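Putative NADH dehydrogenase/NAD(P)H nitroreductase (Bacteroides thetaiotaomicron VPI-5482, PDB 3KWK) binds flavin mononucleotide at two sites in its dimer and is probably an NAD(P)H-dependent oxidoreductase of the nitroreductase family. Local coordinates at residues A[32-37]-A[113-118]; A[95-100]-A[123-128]. All coordinates share one frame; numbering follows the deposited sequence.

Interaction 1 of 2, residues A[32-37]-A[113-118]; sequences KEKIDL and ESMGLG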
loop_
_atom_site.group_PDB
_atom_site.type_symbol
_atom_site.label_atom_id
_atom_site.label_comp_id
_atom_site.label_asym_id
_atom_site.label_seq_id
_atom_site.Cartn_x
_atom_site.Cartn_y
_atom_site.Cartn_z
ATOM N N LYS A 32 -20.959 -10.891 5.288
ATOM C CA LYS A 32 -20.628 -10.938 3.871
ATOM C C LYS A 32 -20.377 -9.547 3.294
ATOM O O LYS A 32 -19.459 -9.362 2.511
ATOM C CB LYS A 32 -21.722 -11.633 3.079
ATOM C CG LYS A 32 -21.455 -11.725 1.629
ATOM C CD LYS A 32 -22.554 -12.573 0.975
ATOM C CE LYS A 32 -22.467 -12.602 -0.559
ATOM N NZ LYS A 32 -22.328 -11.243 -1.181
ATOM N N GLU A 33 -21.166 -8.569 3.714
ATOM C CA GLU A 33 -21.080 -7.190 3.200
ATOM C C GLU A 33 -19.684 -6.604 3.534
ATOM O O GLU A 33 -19.067 -5.903 2.727
ATOM C CB GLU A 33 -22.172 -6.361 3.876
ATOM C CG GLU A 33 -22.280 -4.920 3.407
ATOM C CD GLU A 33 -23.274 -4.066 4.262
ATOM O OE1 GLU A 33 -23.638 -4.428 5.421
ATOM O OE2 GLU A 33 -23.653 -3.000 3.758
ATOM N N LYS A 34 -19.154 -6.928 4.710
ATOM C CA LYS A 34 -17.815 -6.445 5.099
ATOM C C LYS A 34 -16.729 -7.050 4.200
ATOM O O LYS A 34 -15.777 -6.371 3.766
ATOM C CB LYS A 34 -17.549 -6.685 6.580
ATOM C CG LYS A 34 -18.434 -5.801 7.471
ATOM C CD LYS A 34 -18.104 -5.920 8.944
ATOM C CE LYS A 34 -18.982 -5.015 9.767
ATOM N NZ LYS A 34 -18.479 -4.875 11.195
ATOM N N ILE A 35 -16.815 -8.360 3.959
ATOM C CA ILE A 35 -15.855 -9.008 3.085
ATOM C C ILE A 35 -15.889 -8.394 1.681
ATOM O O ILE A 35 -14.840 -8.125 1.088
ATOM C CB ILE A 35 -16.076 -10.547 3.022
ATOM C CG1 ILE A 35 -15.901 -11.138 4.421
ATOM C CG2 ILE A 35 -15.042 -11.195 2.108
ATOM C CD1 ILE A 35 -16.295 -12.617 4.587
ATOM N N ASP A 36 -17.104 -8.170 1.177
ATOM C CA ASP A 36 -17.272 -7.559 -0.154
ATOM C C ASP A 36 -16.624 -6.179 -0.248
ATOM O O ASP A 36 -15.925 -5.878 -1.208
ATOM C CB ASP A 36 -18.748 -7.489 -0.537
ATOM C CG ASP A 36 -19.451 -8.879 -0.664
ATOM O OD1 ASP A 36 -18.758 -9.891 -0.864
ATOM O OD2 ASP A 36 -20.738 -8.943 -0.560
ATOM N N LEU A 37 -16.802 -5.376 0.806
ATOM C CA LEU A 37 -16.211 -4.043 0.860
ATOM C C LEU A 37 -14.688 -4.074 0.979
ATOM O O LEU A 37 -13.998 -3.225 0.421
ATOM C CB LEU A 37 -16.870 -3.219 1.976
ATOM C CG LEU A 37 -18.256 -2.664 1.631
ATOM C CD1 LEU A 37 -19.024 -2.235 2.917
ATOM C CD2 LEU A 37 -18.143 -1.490 0.652
ATOM N N GLU A 113 -9.922 -2.470 9.344
ATOM C CA GLU A 113 -9.879 -1.637 10.527
ATOM C C GLU A 113 -11.121 -0.742 10.640
ATOM O O GLU A 113 -11.703 -0.573 11.731
ATOM C CB GLU A 113 -8.631 -0.795 10.533
ATOM C CG GLU A 113 -8.457 0.119 11.767
ATOM C CD GLU A 113 -8.160 -0.640 13.048
ATOM O OE1 GLU A 113 -7.295 -1.501 13.010
ATOM O OE2 GLU A 113 -8.799 -0.343 14.048
ATOM N N SER A 114 -11.529 -0.169 9.513
ATOM C CA SER A 114 -12.643 0.799 9.503
ATOM C C SER A 114 -14.015 0.206 9.828
ATOM O O SER A 114 -14.923 0.918 10.149
ATOM C CB SER A 114 -12.761 1.505 8.123
ATOM O OG SER A 114 -13.304 0.653 7.105
HETATM N N MSE A 115 -14.127 -1.121 9.721
HETATM C CA MSE A 115 -15.369 -1.867 9.938
HETATM C C MSE A 115 -15.277 -2.742 11.198
HETATM O O MSE A 115 -16.024 -3.685 11.378
HETATM C CB MSE A 115 -15.696 -2.722 8.706
HETATM C CG MSE A 115 -15.987 -1.821 7.463
HETATM SE SE MSE A 115 -16.554 -2.821 5.947
HETATM C CE MSE A 115 -14.872 -3.485 5.404
ATOM N N GLY A 116 -14.376 -2.367 12.103
ATOM C CA GLY A 116 -14.301 -3.020 13.386
ATOM C C GLY A 116 -13.672 -4.403 13.370
ATOM O O GLY A 116 -13.775 -5.144 14.344
ATOM N N LEU A 117 -13.011 -4.734 12.272
ATOM C CA LEU A 117 -12.328 -5.999 12.116
ATOM C C LEU A 117 -10.847 -5.838 12.405
ATOM O O LEU A 117 -10.319 -4.725 12.558
ATOM C CB LEU A 117 -12.554 -6.546 10.679
ATOM C CG LEU A 117 -14.030 -6.849 10.340
ATOM C CD1 LEU A 117 -14.167 -7.087 8.813
ATOM C CD2 LEU A 117 -14.591 -8.026 11.162
ATOM N N GLY A 118 -10.189 -6.977 12.503
ATOM C CA GLY A 118 -8.740 -7.035 12.632
ATOM C C GLY A 118 -8.206 -7.896 11.501
ATOM O O GLY A 118 -8.831 -8.865 11.103
#
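A lysine-to-carbonyl hydrogen bond laid over apolar packing joins the first turns of helix 32-43 to the turn that ends helix 97-114. Lys-34 and the selenomethionine Met-115 lie alongside each other and point opposite ways. Their CA atoms are the nearest pair across the two segments, 7.1 Å apart. The lysine chain is extended beyond CG, which carries its amine to the carbonyl of Met-115. There Lys-34 NZ donates to Met-115 O at 2.7 Å. The C=O...N angle is 152°, and the amine lies 17° from the carbonyl plane. NZ also bonds Tyr-154 OH. Nearer the helix, Lys-34 CG packs on Met-115 SE at 3.8 Å. The selenomethionine chain bends at its end (chi3 -78°) and brings CE to 3.4 Å from Lys-34 O. Leu-37 CD1 meets Met-115 SE at 4.0 Å, the two side chains crossing at about a right angle. Leu-117 CD1 touches Lys-34 CB at 4.1 Å. An alanine in place of Lys-34 would probably leave Met-115 O without this donor and uncover one side of the selenomethionine. Thr-8 of the second subunit packs on Lys-34 and Leu-37. The carbonyl that Lys-34 holds belongs to a Schellman motif. In it Gly-116, with positive phi, is the C-prime residue, and Gly-116 N bonds Glu-113 O.

Interaction 2 of 2, residues A[95-100]-A[123-128]; sequences FYWYLD and AAYPYE. With FMN (flavin mononucleotide), chain B; FMN (flavin mononucleotide), chain C.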
loop_
_atom_site.group_PDB
_atom_site.type_symbol
_atom_site.label_atom_id
_atom_site.label_comp_id
_atom_site.label_asym_id
_atom_site.label_seq_id
_atom_site.Cartn_x
_atom_site.Cartn_y
_atom_site.Cartn_z
ATOM N N PHE A 95 4.914 -6.393 -14.420
ATOM C CA PHE A 95 6.098 -6.511 -13.535
ATOM C C PHE A 95 6.020 -5.553 -12.334
ATOM O O PHE A 95 6.933 -5.521 -11.513
ATOM C CB PHE A 95 7.428 -6.376 -14.293
ATOM C CG PHE A 95 7.593 -5.091 -15.101
ATOM C CD1 PHE A 95 7.837 -3.898 -14.446
ATOM C CD2 PHE A 95 7.534 -5.090 -16.479
ATOM C CE1 PHE A 95 7.990 -2.702 -15.131
ATOM C CE2 PHE A 95 7.697 -3.929 -17.166
ATOM C CZ PHE A 95 7.914 -2.712 -16.472
ATOM N N TYR A 96 4.931 -4.791 -12.237
ATOM C CA TYR A 96 4.682 -4.011 -11.028
ATOM C C TYR A 96 3.790 -4.765 -10.063
ATOM O O TYR A 96 3.387 -4.196 -9.072
ATOM C CB TYR A 96 3.982 -2.701 -11.363
ATOM C CG TYR A 96 4.624 -1.788 -12.363
ATOM C CD1 TYR A 96 5.715 -1.021 -12.030
ATOM C CD2 TYR A 96 4.064 -1.606 -13.606
ATOM C CE1 TYR A 96 6.268 -0.152 -12.945
ATOM C CE2 TYR A 96 4.579 -0.714 -14.512
ATOM C CZ TYR A 96 5.659 0.018 -14.185
ATOM O OH TYR A 96 6.133 0.920 -15.123
ATOM N N TRP A 97 3.471 -6.040 -10.335
ATOM C CA TRP A 97 2.398 -6.714 -9.629
ATOM C C TRP A 97 2.537 -6.609 -8.134
ATOM O O TRP A 97 1.567 -6.429 -7.460
ATOM C CB TRP A 97 2.220 -8.181 -10.083
ATOM C CG TRP A 97 3.343 -9.081 -9.675
ATOM C CD1 TRP A 97 4.476 -9.378 -10.391
ATOM C CD2 TRP A 97 3.430 -9.830 -8.464
ATOM N NE1 TRP A 97 5.281 -10.231 -9.691
ATOM C CE2 TRP A 97 4.676 -10.513 -8.482
ATOM C CE3 TRP A 97 2.626 -9.935 -7.348
ATOM C CZ2 TRP A 97 5.099 -11.282 -7.413
ATOM C CZ3 TRP A 97 3.045 -10.759 -6.286
ATOM C CH2 TRP A 97 4.263 -11.420 -6.344
ATOM N N TYR A 98 3.758 -6.815 -7.607
ATOM C CA TYR A 98 3.969 -6.894 -6.144
ATOM C C TYR A 98 3.879 -5.503 -5.490
ATOM O O TYR A 98 3.650 -5.396 -4.304
ATOM C CB TYR A 98 5.288 -7.571 -5.803
ATOM C CG TYR A 98 6.503 -7.104 -6.545
ATOM C CD1 TYR A 98 6.828 -7.626 -7.785
ATOM C CD2 TYR A 98 7.344 -6.151 -6.021
ATOM C CE1 TYR A 98 7.964 -7.183 -8.498
ATOM C CE2 TYR A 98 8.492 -5.722 -6.696
ATOM C CZ TYR A 98 8.778 -6.233 -7.951
ATOM O OH TYR A 98 9.910 -5.830 -8.619
ATOM N N LEU A 99 4.043 -4.456 -6.268
ATOM C CA LEU A 99 3.849 -3.076 -5.787
ATOM C C LEU A 99 2.354 -2.755 -5.770
ATOM O O LEU A 99 1.811 -2.367 -4.744
ATOM C CB LEU A 99 4.651 -2.088 -6.656
ATOM C CG LEU A 99 6.157 -2.426 -6.903
ATOM C CD1 LEU A 99 6.777 -1.405 -7.905
ATOM C CD2 LEU A 99 6.908 -2.463 -5.542
ATOM N N ASP A 100 1.674 -2.884 -6.915
ATOM C CA ASP A 100 0.239 -2.744 -6.992
ATOM C C ASP A 100 -0.443 -3.558 -5.888
ATOM O O ASP A 100 -1.343 -3.074 -5.203
ATOM C CB ASP A 100 -0.340 -3.256 -8.312
ATOM C CG ASP A 100 0.122 -2.508 -9.557
ATOM O OD1 ASP A 100 0.997 -1.591 -9.489
ATOM O OD2 ASP A 100 -0.477 -2.852 -10.615
ATOM N N ALA A 123 3.411 -12.661 4.996
ATOM C CA ALA A 123 4.106 -12.757 3.710
ATOM C C ALA A 123 3.983 -14.126 3.117
ATOM O O ALA A 123 4.181 -15.123 3.804
ATOM C CB ALA A 123 5.621 -12.438 3.892
ATOM N N ALA A 124 3.705 -14.176 1.810
ATOM C CA ALA A 124 3.963 -15.359 0.992
ATOM C C ALA A 124 5.240 -14.984 0.203
ATOM O O ALA A 124 6.359 -15.247 0.674
ATOM C CB ALA A 124 2.716 -15.727 0.092
ATOM N N TYR A 125 5.098 -14.278 -0.917
ATOM C CA TYR A 125 6.224 -13.506 -1.490
ATOM C C TYR A 125 6.920 -12.706 -0.368
ATOM O O TYR A 125 6.242 -12.098 0.466
ATOM C CB TYR A 125 5.707 -12.587 -2.587
ATOM C CG TYR A 125 6.795 -11.748 -3.247
ATOM C CD1 TYR A 125 7.192 -10.556 -2.675
ATOM C CD2 TYR A 125 7.487 -12.203 -4.368
ATOM C CE1 TYR A 125 8.261 -9.839 -3.186
ATOM C CE2 TYR A 125 8.497 -11.492 -4.917
ATOM C CZ TYR A 125 8.902 -10.306 -4.338
ATOM O OH TYR A 125 9.948 -9.562 -4.845
ATOM N N PRO A 126 8.261 -12.662 -0.360
ATOM C CA PRO A 126 9.208 -13.163 -1.336
ATOM C C PRO A 126 9.728 -14.601 -1.107
ATOM O O PRO A 126 10.728 -14.996 -1.713
ATOM C CB PRO A 126 10.367 -12.190 -1.169
ATOM C CG PRO A 126 10.415 -11.900 0.289
ATOM C CD PRO A 126 8.938 -11.809 0.644
ATOM N N TYR A 127 9.040 -15.361 -0.285
ATOM C CA TYR A 127 9.519 -16.665 0.088
ATOM C C TYR A 127 8.966 -17.709 -0.831
ATOM O O TYR A 127 7.746 -17.973 -0.829
ATOM C CB TYR A 127 9.166 -16.951 1.540
ATOM C CG TYR A 127 9.702 -15.978 2.536
ATOM C CD1 TYR A 127 10.963 -16.136 3.061
ATOM C CD2 TYR A 127 8.937 -14.929 2.988
ATOM C CE1 TYR A 127 11.473 -15.258 3.975
ATOM C CE2 TYR A 127 9.429 -14.044 3.906
ATOM C CZ TYR A 127 10.700 -14.235 4.421
ATOM O OH TYR A 127 11.179 -13.413 5.400
ATOM N N GLU A 128 9.830 -18.316 -1.661
ATOM C CA GLU A 128 9.325 -19.236 -2.674
ATOM C C GLU A 128 8.578 -20.422 -2.100
ATOM O O GLU A 128 7.583 -20.884 -2.670
ATOM C CB GLU A 128 10.473 -19.645 -3.632
ATOM C CG GLU A 128 10.928 -18.434 -4.471
ATOM C CD GLU A 128 11.601 -18.769 -5.778
ATOM O OE1 GLU A 128 12.482 -19.660 -5.774
ATOM O OE2 GLU A 128 11.275 -18.089 -6.791
HETATM N N1 FMN B . 2.975 -10.478 10.400
HETATM C C2 FMN B . 2.880 -11.813 10.667
HETATM O O2 FMN B . 2.319 -12.180 11.715
HETATM N N3 FMN B . 3.412 -12.746 9.793
HETATM C C4 FMN B . 4.061 -12.389 8.630
HETATM O O4 FMN B . 4.523 -13.280 7.853
HETATM C C4A FMN B . 4.159 -11.020 8.363
HETATM N N5 FMN B . 4.818 -10.577 7.224
HETATM C C5A FMN B . 4.751 -9.260 6.859
HETATM C C6 FMN B . 5.286 -8.873 5.621
HETATM C C7 FMN B . 5.172 -7.547 5.230
HETATM C C7M FMN B . 5.730 -7.063 3.880
HETATM C C8 FMN B . 4.553 -6.607 6.031
HETATM C C8M FMN B . 4.458 -5.183 5.541
HETATM C C9 FMN B . 4.043 -6.991 7.258
HETATM C C9A FMN B . 4.134 -8.325 7.683
HETATM N N10 FMN B . 3.654 -8.737 8.929
HETATM C C10 FMN B . 3.608 -10.068 9.229
HETATM C "C1'" FMN B . 3.025 -7.750 9.841
HETATM C "C2'" FMN B . 4.087 -6.924 10.562
HETATM O "O2'" FMN B . 4.762 -7.705 11.552
HETATM C "C3'" FMN B . 3.487 -5.634 11.159
HETATM O "O3'" FMN B . 3.009 -4.780 10.120
HETATM C "C4'" FMN B . 4.523 -4.831 11.997
HETATM O "O4'" FMN B . 4.866 -5.589 13.165
HETATM C "C5'" FMN B . 4.025 -3.439 12.391
HETATM O "O5'" FMN B . 2.859 -3.650 13.182
HETATM P P FMN B . 1.424 -3.002 12.757
HETATM O O1P FMN B . 0.982 -3.652 11.433
HETATM O O2P FMN B . 0.569 -3.440 13.966
HETATM O O3P FMN B . 1.556 -1.498 12.621
HETATM N N1 FMN C . 1.656 7.424 -12.997
HETATM C C2 FMN C . 2.477 8.280 -13.672
HETATM O O2 FMN C . 2.002 9.330 -14.139
HETATM N N3 FMN C . 3.818 7.978 -13.848
HETATM C C4 FMN C . 4.387 6.818 -13.368
HETATM O O4 FMN C . 5.624 6.589 -13.543
HETATM C C4A FMN C . 3.541 5.943 -12.681
HETATM N N5 FMN C . 4.032 4.742 -12.187
HETATM C C5A FMN C . 3.264 3.975 -11.354
HETATM C C6 FMN C . 3.842 2.854 -10.741
HETATM C C7 FMN C . 3.077 2.108 -9.856
HETATM C C7M FMN C . 3.657 0.873 -9.145
HETATM C C8 FMN C . 1.766 2.440 -9.575
HETATM C C8M FMN C . 0.993 1.589 -8.598
HETATM C C9 FMN C . 1.195 3.536 -10.196
HETATM C C9A FMN C . 1.941 4.318 -11.090
HETATM N N10 FMN C . 1.384 5.414 -11.755
HETATM C C10 FMN C . 2.189 6.245 -12.480
HETATM C "C1'" FMN C . -0.035 5.777 -11.518
HETATM C "C2'" FMN C . -0.967 4.866 -12.311
HETATM O "O2'" FMN C . -0.916 5.169 -13.709
HETATM C "C3'" FMN C . -2.409 4.922 -11.764
HETATM O "O3'" FMN C . -2.454 4.413 -10.432
HETATM C "C4'" FMN C . -3.402 4.091 -12.626
HETATM O "O4'" FMN C . -3.531 4.708 -13.915
HETATM C "C5'" FMN C . -4.776 3.933 -11.970
HETATM O "O5'" FMN C . -5.291 5.252 -11.818
HETATM P P FMN C . -5.714 5.828 -10.352
HETATM O O1P FMN C . -4.438 5.929 -9.496
HETATM O O2P FMN C . -6.281 7.205 -10.763
HETATM O O3P FMN C . -6.740 4.915 -9.714
#
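The first turn of helix 97-114 faces an irregular loop, with CA of Tyr-98 and CA of Tyr-125 8.4 Å apart. Tyr-96 is the N-cap of that helix, and its O accepts from both Leu-99 N and Asp-100 N. Trp-97, Tyr-98 and Tyr-125 form an aromatic cluster between the two segments. The six-membered ring of Trp-97 turns its edge to the face of Tyr-125 in a T-shaped (edge-to-face) stack. Their planes stand at 82° and their centroids are 5.4 Å apart. The touching corner is Trp-97 CH2, 3.9 Å from Tyr-125 CD2. Tyr-125 CG lies anti to the backbone N (chi1 180°), which swings the ring out of the loop toward the helix. Pro-126, preceded by a cis peptide bond, lays CB over the centre of the Tyr-125 ring at 3.7 Å above its plane. The Tyr-98 and Tyr-125 planes differ by 16°, yet the rings are displaced so far that little of one covers the other. Tyr-125 OH lies over one face of Tyr-98, 4.4 Å from CD2. Both hydroxyls are bonded across the dimer: Tyr-98 OH to Tyr-125 OH of the second subunit, and Tyr-125 OH to Tyr-98 OH of that subunit. These reciprocal bonds tie the subunits together.

The cluster lies between segments that reach two different flavins. Ala-123 N donates to O4 of FMN chain B at 3.1 Å. On the helix side, Leu-99 CB lies 4.0 Å from C7M of FMN chain C. Asp-100 OD2 bonds Ser-47 OG, and OD1 bonds Gly-48 N.

Strand 144-153 backs the cluster, with Leu-147 touching both Trp-97 and Tyr-125. The loop itself links strand 118-123 to helix 128-138, for which Tyr-127 is the N-cap.

In the fold
From the N terminus, helix 32-43 supplies the first half of interaction 1. The chain then runs through strands 54-59 and 83-90 before helix 97-114 begins at interaction 2. The far end of that helix completes interaction 1 and closes a loop of 75 residues. Strand 118-123 then leads to 123-128, which closes interaction 2 over 22 residues. The two loops cross, since their segments alternate. Helix 97-114 is common to both, tied by its start to the loop after the strand at the edge of this chain's sheet and by its end to helix 32-43. The contact centres are 24 Å apart, on opposite sides of the chain's centre. Both touch the second subunit.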